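Zinc chaperone AztD (Citrobacter koseri, PDB 6CMK) acts as a periplasmic zinc chaperone that hands one zinc ion directly to the solute-binding protein AztC of the AztABCD transport system. Local coordinates at residues 350-362 and 365-377. Sequence-based numbering, arbitrary orientation.
Sequences DPRPRIAVADNKI and TDPLKSKIIVLDA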
ATOM      1  N   ASP B 350     -13.199  10.806  33.324  1.00 44.41           N
ATOM      2  CA  ASP B 350     -12.432  12.019  33.096  1.00 37.83           C
ATOM      3  C   ASP B 350     -11.463  11.847  31.922  1.00 34.74           C
ATOM      4  O   ASP B 350     -11.041  10.730  31.614  1.00 39.19           O
ATOM      5  CB  ASP B 350     -11.658  12.392  34.357  1.00 52.21           C
ATOM      6  CG  ASP B 350     -12.560  12.930  35.451  1.00 61.34           C
ATOM      7  OD1 ASP B 350     -13.190  13.986  35.232  1.00 55.41           O
ATOM      8  OD2 ASP B 350     -12.652  12.289  36.520  1.00 67.23           O
ATOM      9  N   PRO B 351     -11.105  12.943  31.248  1.00 26.35           N
ATOM     10  CA  PRO B 351     -10.098  12.865  30.179  1.00 27.09           C
ATOM     11  C   PRO B 351      -8.786  12.292  30.696  1.00 20.00           C
ATOM     12  O   PRO B 351      -8.363  12.578  31.815  1.00 23.21           O
ATOM     13  CB  PRO B 351      -9.928  14.328  29.752  1.00 36.46           C
ATOM     14  CG  PRO B 351     -10.358  15.120  30.946  1.00 37.98           C
ATOM     15  CD  PRO B 351     -11.492  14.337  31.526  1.00 34.36           C
ATOM     16  N   ARG B 352      -8.108  11.496  29.883  1.00 22.78           N
ATOM     17  CA  ARG B 352      -6.880  10.732  30.014  1.00 18.84           C
ATOM     18  C   ARG B 352      -6.081  10.750  28.727  1.00 17.49           C
ATOM     19  O   ARG B 352      -6.627  10.988  27.646  1.00 17.62           O
ATOM     20  CB  ARG B 352      -7.157   9.285  30.435  1.00 24.09           C
ATOM     21  CG  ARG B 352      -7.924   9.226  31.733  1.00 24.64           C
ATOM     22  CD  ARG B 352      -7.630   7.980  32.532  1.00 45.83           C
ATOM     23  NE  ARG B 352      -8.501   7.937  33.699  1.00 62.76           N
ATOM     24  CZ  ARG B 352      -9.803   7.681  33.636  1.00 68.47           C
ATOM     25  NH1 ARG B 352     -10.382   7.433  32.464  1.00 60.79           N
ATOM     26  NH2 ARG B 352     -10.528   7.671  34.742  1.00 81.58           N
ATOM     27  N   PRO B 353      -4.780  10.489  28.817  1.00 17.67           N
ATOM     28  CA  PRO B 353      -3.920  10.487  27.627  1.00 16.62           C
ATOM     29  C   PRO B 353      -4.368   9.530  26.528  1.00 16.75           C
ATOM     30  O   PRO B 353      -4.949   8.472  26.780  1.00 17.15           O
ATOM     31  CB  PRO B 353      -2.564  10.077  28.200  1.00 16.72           C
ATOM     32  CG  PRO B 353      -2.589  10.669  29.574  1.00 18.82           C
ATOM     33  CD  PRO B 353      -3.986  10.409  30.056  1.00 18.76           C
ATOM     34  N   ARG B 354      -4.057   9.923  25.289  1.00 15.98           N
ATOM     35  CA  ARG B 354      -4.232   9.105  24.096  1.00 14.77           C
ATOM     36  C   ARG B 354      -2.946   9.178  23.281  1.00 16.51           C
ATOM     37  O   ARG B 354      -2.260  10.208  23.281  1.00 16.92           O
ATOM     38  CB  ARG B 354      -5.436   9.584  23.255  1.00 14.70           C
ATOM     39  CG  ARG B 354      -6.792   9.495  23.991  1.00 16.18           C
ATOM     40  CD  ARG B 354      -7.138   8.030  24.178  1.00 16.50           C
ATOM     41  NE  ARG B 354      -8.455   7.780  24.760  1.00 21.64           N
ATOM     42  CZ  ARG B 354      -8.692   7.521  26.039  1.00 28.57           C
ATOM     43  NH1 ARG B 354      -7.705   7.499  26.922  1.00 20.40           N
ATOM     44  NH2 ARG B 354      -9.938   7.282  26.434  1.00 24.47           N
ATOM     45  N   ILE B 355      -2.618   8.067  22.602  1.00 13.98           N
ATOM     46  CA  ILE B 355      -1.385   7.904  21.832  1.00 13.58           C
ATOM     47  C   ILE B 355      -1.684   8.019  20.341  1.00 17.89           C
ATOM     48  O   ILE B 355      -2.672   7.461  19.850  1.00 16.08           O
ATOM     49  CB  ILE B 355      -0.722   6.534  22.095  1.00 15.72           C
ATOM     50  CG1 ILE B 355      -0.721   6.115  23.570  1.00 17.53           C
ATOM     51  CG2 ILE B 355       0.689   6.531  21.541  1.00 16.87           C
ATOM     52  CD1 ILE B 355      -0.483   4.599  23.730  1.00 20.82           C
ATOM     53  N   ALA B 356      -0.800   8.697  19.608  1.00 13.18           N
ATOM     54  CA  ALA B 356      -0.736   8.589  18.151  1.00 13.57           C
ATOM     55  C   ALA B 356       0.714   8.434  17.712  1.00 14.11           C
ATOM     56  O   ALA B 356       1.644   8.744  18.451  1.00 14.75           O
ATOM     57  CB  ALA B 356      -1.350   9.809  17.446  1.00 16.20           C
ATOM     58  N   VAL B 357       0.900   7.955  16.479  1.00 11.66           N
ATOM     59  CA  VAL B 357       2.232   7.792  15.900  1.00 11.48           C
ATOM     60  C   VAL B 357       2.269   8.490  14.547  1.00 15.08           C
ATOM     61  O   VAL B 357       1.373   8.293  13.723  1.00 14.70           O
ATOM     62  CB  VAL B 357       2.613   6.309  15.732  1.00 13.05           C
ATOM     63  CG1 VAL B 357       4.054   6.194  15.227  1.00 15.26           C
ATOM     64  CG2 VAL B 357       2.453   5.548  17.038  1.00 18.13           C
ATOM     65  N   ALA B 358       3.315   9.286  14.314  1.00 14.86           N
ATOM     66  CA  ALA B 358       3.540   9.927  13.024  1.00 13.43           C
ATOM     67  C   ALA B 358       5.030   9.907  12.730  1.00 14.34           C
ATOM     68  O   ALA B 358       5.832  10.338  13.563  1.00 15.61           O
ATOM     69  CB  ALA B 358       3.030  11.373  12.999  1.00 17.52           C
ATOM     70  N   ASP B 359       5.391   9.409  11.544  1.00 12.27           N
ATOM     71  CA  ASP B 359       6.780   9.368  11.073  1.00 13.76           C
ATOM     72  C   ASP B 359       7.600   8.623  12.124  1.00 15.57           C
ATOM     73  O   ASP B 359       7.279   7.465  12.430  1.00 17.02           O
ATOM     74  CB  ASP B 359       7.245  10.795  10.762  1.00 20.36           C
ATOM     75  CG  ASP B 359       8.425  10.834   9.814  1.00 34.06           C
ATOM     76  OD1 ASP B 359       8.665   9.827   9.114  1.00 31.87           O
ATOM     77  OD2 ASP B 359       9.118  11.869   9.771  1.00 29.17           O
ATOM     78  N   ASN B 360       8.630   9.228  12.699  1.00 14.03           N
ATOM     79  CA  ASN B 360       9.467   8.549  13.681  1.00 15.43           C
ATOM     80  C   ASN B 360       9.228   9.082  15.089  1.00 15.67           C
ATOM     81  O   ASN B 360      10.129   9.067  15.931  1.00 15.93           O
ATOM     82  CB  ASN B 360      10.932   8.682  13.281  1.00 18.77           C
ATOM     83  CG  ASN B 360      11.214   8.043  11.932  1.00 29.73           C
ATOM     84  OD1 ASN B 360      10.543   7.081  11.531  1.00 22.58           O
ATOM     85  ND2 ASN B 360      12.198   8.578  11.215  1.00 33.83           N
ATOM     86  N   LYS B 361       8.009   9.546  15.352  1.00 15.45           N
ATOM     87  CA  LYS B 361       7.662  10.160  16.620  1.00 14.78           C
ATOM     88  C   LYS B 361       6.378   9.555  17.171  1.00 14.02           C
ATOM     89  O   LYS B 361       5.481   9.136  16.423  1.00 14.18           O
ATOM     90  CB  LYS B 361       7.485  11.676  16.475  1.00 14.41           C
ATOM     91  CG  LYS B 361       8.770  12.409  16.182  1.00 18.55           C
ATOM     92  CD  LYS B 361       8.499  13.853  15.820  1.00 35.20           C
ATOM     93  CE  LYS B 361       9.766  14.690  15.878  1.00 50.32           C
ATOM     94  NZ  LYS B 361       9.471  16.147  15.797  1.00 52.05           N
ATOM     95  N   ILE B 362       6.304   9.538  18.495  1.00 18.69           N
ATOM     96  CA  ILE B 362       5.128   9.118  19.240  1.00 15.57           C
ATOM     97  C   ILE B 362       4.573  10.333  19.967  1.00 13.64           C
ATOM     98  O   ILE B 362       5.333  11.140  20.519  1.00 15.19           O
ATOM     99  CB  ILE B 362       5.463   7.996  20.239  1.00 16.42           C
ATOM    100  CG1 ILE B 362       6.109   6.803  19.519  1.00 17.41           C
ATOM    101  CG2 ILE B 362       4.193   7.545  20.958  1.00 16.09           C
ATOM    102  CD1 ILE B 362       6.752   5.819  20.477  1.00 21.17           C
ATOM    103  N   THR B 365      -1.208  12.724  24.305  1.00 15.61           N
ATOM    104  CA  THR B 365      -1.915  13.882  24.817  1.00 17.00           C
ATOM    105  C   THR B 365      -1.894  13.864  26.337  1.00 17.81           C
ATOM    106  O   THR B 365      -1.927  12.804  26.969  1.00 18.60           O
ATOM    107  CB  THR B 365      -3.354  13.929  24.313  1.00 17.75           C
ATOM    108  OG1 THR B 365      -4.061  12.748  24.718  1.00 20.84           O
ATOM    109  CG2 THR B 365      -3.377  14.043  22.797  1.00 20.19           C
ATOM    110  N   ASP B 366      -1.804  15.055  26.913  1.00 17.77           N
ATOM    111  CA  ASP B 366      -1.798  15.246  28.364  1.00 18.31           C
ATOM    112  C   ASP B 366      -2.886  16.272  28.630  1.00 22.65           C
ATOM    113  O   ASP B 366      -2.600  17.460  28.833  1.00 23.49           O
ATOM    114  CB  ASP B 366      -0.430  15.703  28.875  1.00 18.66           C
ATOM    115  CG  ASP B 366      -0.321  15.634  30.381  1.00 26.99           C
ATOM    116  OD1 ASP B 366      -1.377  15.523  31.035  1.00 31.25           O
ATOM    117  OD2 ASP B 366       0.811  15.701  30.916  1.00 27.02           O
ATOM    118  N   PRO B 367      -4.155  15.848  28.623  1.00 24.01           N
ATOM    119  CA  PRO B 367      -5.245  16.842  28.611  1.00 21.62           C
ATOM    120  C   PRO B 367      -5.223  17.797  29.794  1.00 25.52           C
ATOM    121  O   PRO B 367      -5.488  18.989  29.611  1.00 26.33           O
ATOM    122  CB  PRO B 367      -6.517  15.979  28.584  1.00 23.55           C
ATOM    123  CG  PRO B 367      -6.086  14.567  28.821  1.00 24.91           C
ATOM    124  CD  PRO B 367      -4.646  14.473  28.432  1.00 21.31           C
ATOM    125  N   LEU B 368      -4.900  17.318  30.994  1.00 24.44           N
ATOM    126  CA  LEU B 368      -4.916  18.185  32.165  1.00 28.69           C
ATOM    127  C   LEU B 368      -3.819  19.241  32.131  1.00 28.01           C
ATOM    128  O   LEU B 368      -3.897  20.213  32.889  1.00 26.01           O
ATOM    129  CB  LEU B 368      -4.789  17.343  33.437  1.00 33.38           C
ATOM    130  CG  LEU B 368      -5.906  16.318  33.650  1.00 42.07           C
ATOM    131  CD1 LEU B 368      -5.805  15.699  35.035  1.00 46.23           C
ATOM    132  CD2 LEU B 368      -7.284  16.936  33.436  1.00 37.97           C
ATOM    133  N   LYS B 369      -2.796  19.075  31.290  1.00 28.16           N
ATOM    134  CA  LYS B 369      -1.723  20.052  31.171  1.00 27.82           C
ATOM    135  C   LYS B 369      -1.772  20.827  29.860  1.00 24.34           C
ATOM    136  O   LYS B 369      -0.873  21.629  29.594  1.00 25.77           O
ATOM    137  CB  LYS B 369      -0.370  19.363  31.318  1.00 22.49           C
ATOM    138  CG  LYS B 369      -0.167  18.643  32.643  1.00 39.44           C
ATOM    139  CD  LYS B 369       0.015  19.601  33.812  1.00 49.72           C
ATOM    140  CE  LYS B 369       0.330  18.842  35.093  1.00 57.65           C
ATOM    141  NZ  LYS B 369       1.635  18.121  35.027  1.00 59.15           N
ATOM    142  N   SER B 370      -2.795  20.610  29.038  1.00 22.56           N
ATOM    143  CA  SER B 370      -2.950  21.328  27.779  1.00 21.64           C
ATOM    144  C   SER B 370      -1.699  21.200  26.913  1.00 20.80           C
ATOM    145  O   SER B 370      -1.181  22.183  26.384  1.00 23.92           O
ATOM    146  CB  SER B 370      -3.275  22.800  28.032  1.00 26.17           C
ATOM    147  OG  SER B 370      -4.398  22.947  28.879  1.00 25.38           O
ATOM    148  N   LYS B 371      -1.208  19.970  26.758  1.00 21.74           N
ATOM    149  CA  LYS B 371      -0.034  19.761  25.920  1.00 25.85           C
ATOM    150  C   LYS B 371      -0.048  18.358  25.337  1.00 24.45           C
ATOM    151  O   LYS B 371      -0.815  17.488  25.762  1.00 20.41           O
ATOM    152  CB  LYS B 371       1.269  20.010  26.696  1.00 29.43           C
ATOM    153  CG  LYS B 371       1.572  19.025  27.827  1.00 28.73           C
ATOM    154  CD  LYS B 371       2.824  19.440  28.639  1.00 32.46           C
ATOM    155  CE  LYS B 371       2.660  20.796  29.336  1.00 53.40           C
ATOM    156  NZ  LYS B 371       3.900  21.302  30.003  1.00 50.80           N
ATOM    157  N   ILE B 372       0.787  18.175  24.312  1.00 19.08           N
ATOM    158  CA  ILE B 372       1.090  16.875  23.735  1.00 16.83           C
ATOM    159  C   ILE B 372       2.578  16.638  23.926  1.00 19.08           C
ATOM    160  O   ILE B 372       3.388  17.497  23.563  1.00 18.33           O
ATOM    161  CB  ILE B 372       0.725  16.820  22.239  1.00 17.39           C
ATOM    162  CG1 ILE B 372      -0.760  17.141  22.045  1.00 24.02           C
ATOM    163  CG2 ILE B 372       1.091  15.460  21.640  1.00 18.67           C
ATOM    164  CD1 ILE B 372      -1.149  17.370  20.592  1.00 27.79           C
ATOM    165  N   ILE B 373       2.934  15.484  24.490  1.00 18.10           N
ATOM    166  CA  ILE B 373       4.334  15.095  24.644  1.00 20.00           C
ATOM    167  C   ILE B 373       4.780  14.375  23.378  1.00 15.88           C
ATOM    168  O   ILE B 373       4.048  13.540  22.836  1.00 15.34           O
ATOM    169  CB  ILE B 373       4.534  14.194  25.878  1.00 19.94           C
ATOM    170  CG1 ILE B 373       3.913  14.816  27.130  1.00 22.63           C
ATOM    171  CG2 ILE B 373       6.017  13.905  26.076  1.00 19.61           C
ATOM    172  CD1 ILE B 373       4.272  16.265  27.373  1.00 30.93           C
ATOM    173  N   VAL B 374       5.987  14.686  22.904  1.00 15.92           N
ATOM    174  CA  VAL B 374       6.523  14.103  21.675  1.00 15.32           C
ATOM    175  C   VAL B 374       7.749  13.276  22.029  1.00 17.02           C
ATOM    176  O   VAL B 374       8.689  13.791  22.645  1.00 18.45           O
ATOM    177  CB  VAL B 374       6.888  15.181  20.638  1.00 17.88           C
ATOM    178  CG1 VAL B 374       7.288  14.533  19.321  1.00 20.03           C
ATOM    179  CG2 VAL B 374       5.735  16.149  20.422  1.00 17.88           C
ATOM    180  N   LEU B 375       7.742  12.009  21.633  1.00 16.37           N
ATOM    181  CA  LEU B 375       8.854  11.106  21.886  1.00 18.15           C
ATOM    182  C   LEU B 375       9.444  10.618  20.576  1.00 17.65           C
ATOM    183  O   LEU B 375       8.725  10.377  19.606  1.00 16.00           O
ATOM    184  CB  LEU B 375       8.424   9.881  22.696  1.00 18.62           C
ATOM    185  CG  LEU B 375       7.860  10.145  24.087  1.00 24.18           C
ATOM    186  CD1 LEU B 375       6.336  10.280  24.051  1.00 26.74           C
ATOM    187  CD2 LEU B 375       8.287   9.024  25.013  1.00 32.11           C
ATOM    188  N   ASP B 376      10.760  10.423  20.576  1.00 17.27           N
ATOM    189  CA  ASP B 376      11.407   9.724  19.476  1.00 16.10           C
ATOM    190  C   ASP B 376      11.073   8.241  19.577  1.00 16.29           C
ATOM    191  O   ASP B 376      11.229   7.630  20.639  1.00 18.30           O
ATOM    192  CB  ASP B 376      12.918   9.947  19.525  1.00 18.82           C
ATOM    193  CG  ASP B 376      13.648   9.193  18.425  1.00 32.72           C
ATOM    194  OD1 ASP B 376      13.627   9.664  17.270  1.00 29.38           O
ATOM    195  OD2 ASP B 376      14.228   8.128  18.713  1.00 33.39           O
ATOM    196  N   ALA B 377      10.608   7.650  18.475  1.00 18.66           N
ATOM    197  CA  ALA B 377      10.057   6.302  18.573  1.00 15.69           C
ATOM    198  C   ALA B 377      11.123   5.264  18.892  1.00 23.07           C
ATOM    199  O   ALA B 377      10.851   4.308  19.628  1.00 28.75           O
ATOM    200  CB  ALA B 377       9.340   5.919  17.280  1.00 16.51           C
TER
HETATM  201  O   HOH W   1      12.146  11.393  16.196  1.00 31.33           O
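With chi1 at 59°, Thr365 sets OG1 between its own backbone N and carbonyl carbon, turned to the main chain of Arg354, whose N donates to it at 2.9 Å along a bent path (146°). In return Thr365 N gives a straighter bond to Arg354 O. Threonine suits this place because its hydroxyl can serve two backbone groups: OG1 is also hydrogen-bonded to Phe393 O, in strand 392-403 of the adjacent sheet. Beyond this pair Pro353 and Pro367 have no N-H to offer, and no further backbone bond joins the two segments here; the rings of Pro351 and Pro367 pack instead, CB to CG at 4.0 Å, and Pro353 CB comes to within 3.1 Å of Thr365 O. That oxygen and Arg352 O are buried here without a hydrogen-bonding partner.

At the other end, Ile362 and Leu375 form an antiparallel hydrogen-bonded pair, N to O 2.8 Å in both directions. In Ile362, CG1 anti to the carbonyl carbon (chi1 -56°) and the chain extended beyond it together bring CD1 to within 3.8 Å of Ala377 CA; the small alanine lets the branched side chain come this close. On the other face of the sheet, Lys361 runs out extended, its CD 3.8 Å from Val374 CG1, so the aliphatic stem crosses Val374 and partly covers it, while Ser384 and Ile386 pack on it too. Asn360 O accepts from Ala377 N, the donor standing above the carbonyl plane, and a water joins the same oxygen to Asp376 OD1, while OD2 of that aspartate is held by Ser379 and Thr378.

A type II' turn from Ala358 to Lys361 and a G1 bulge opposite Asp366 shape the successive hairpins of this four-stranded antiparallel meander, one blade of the beta propeller.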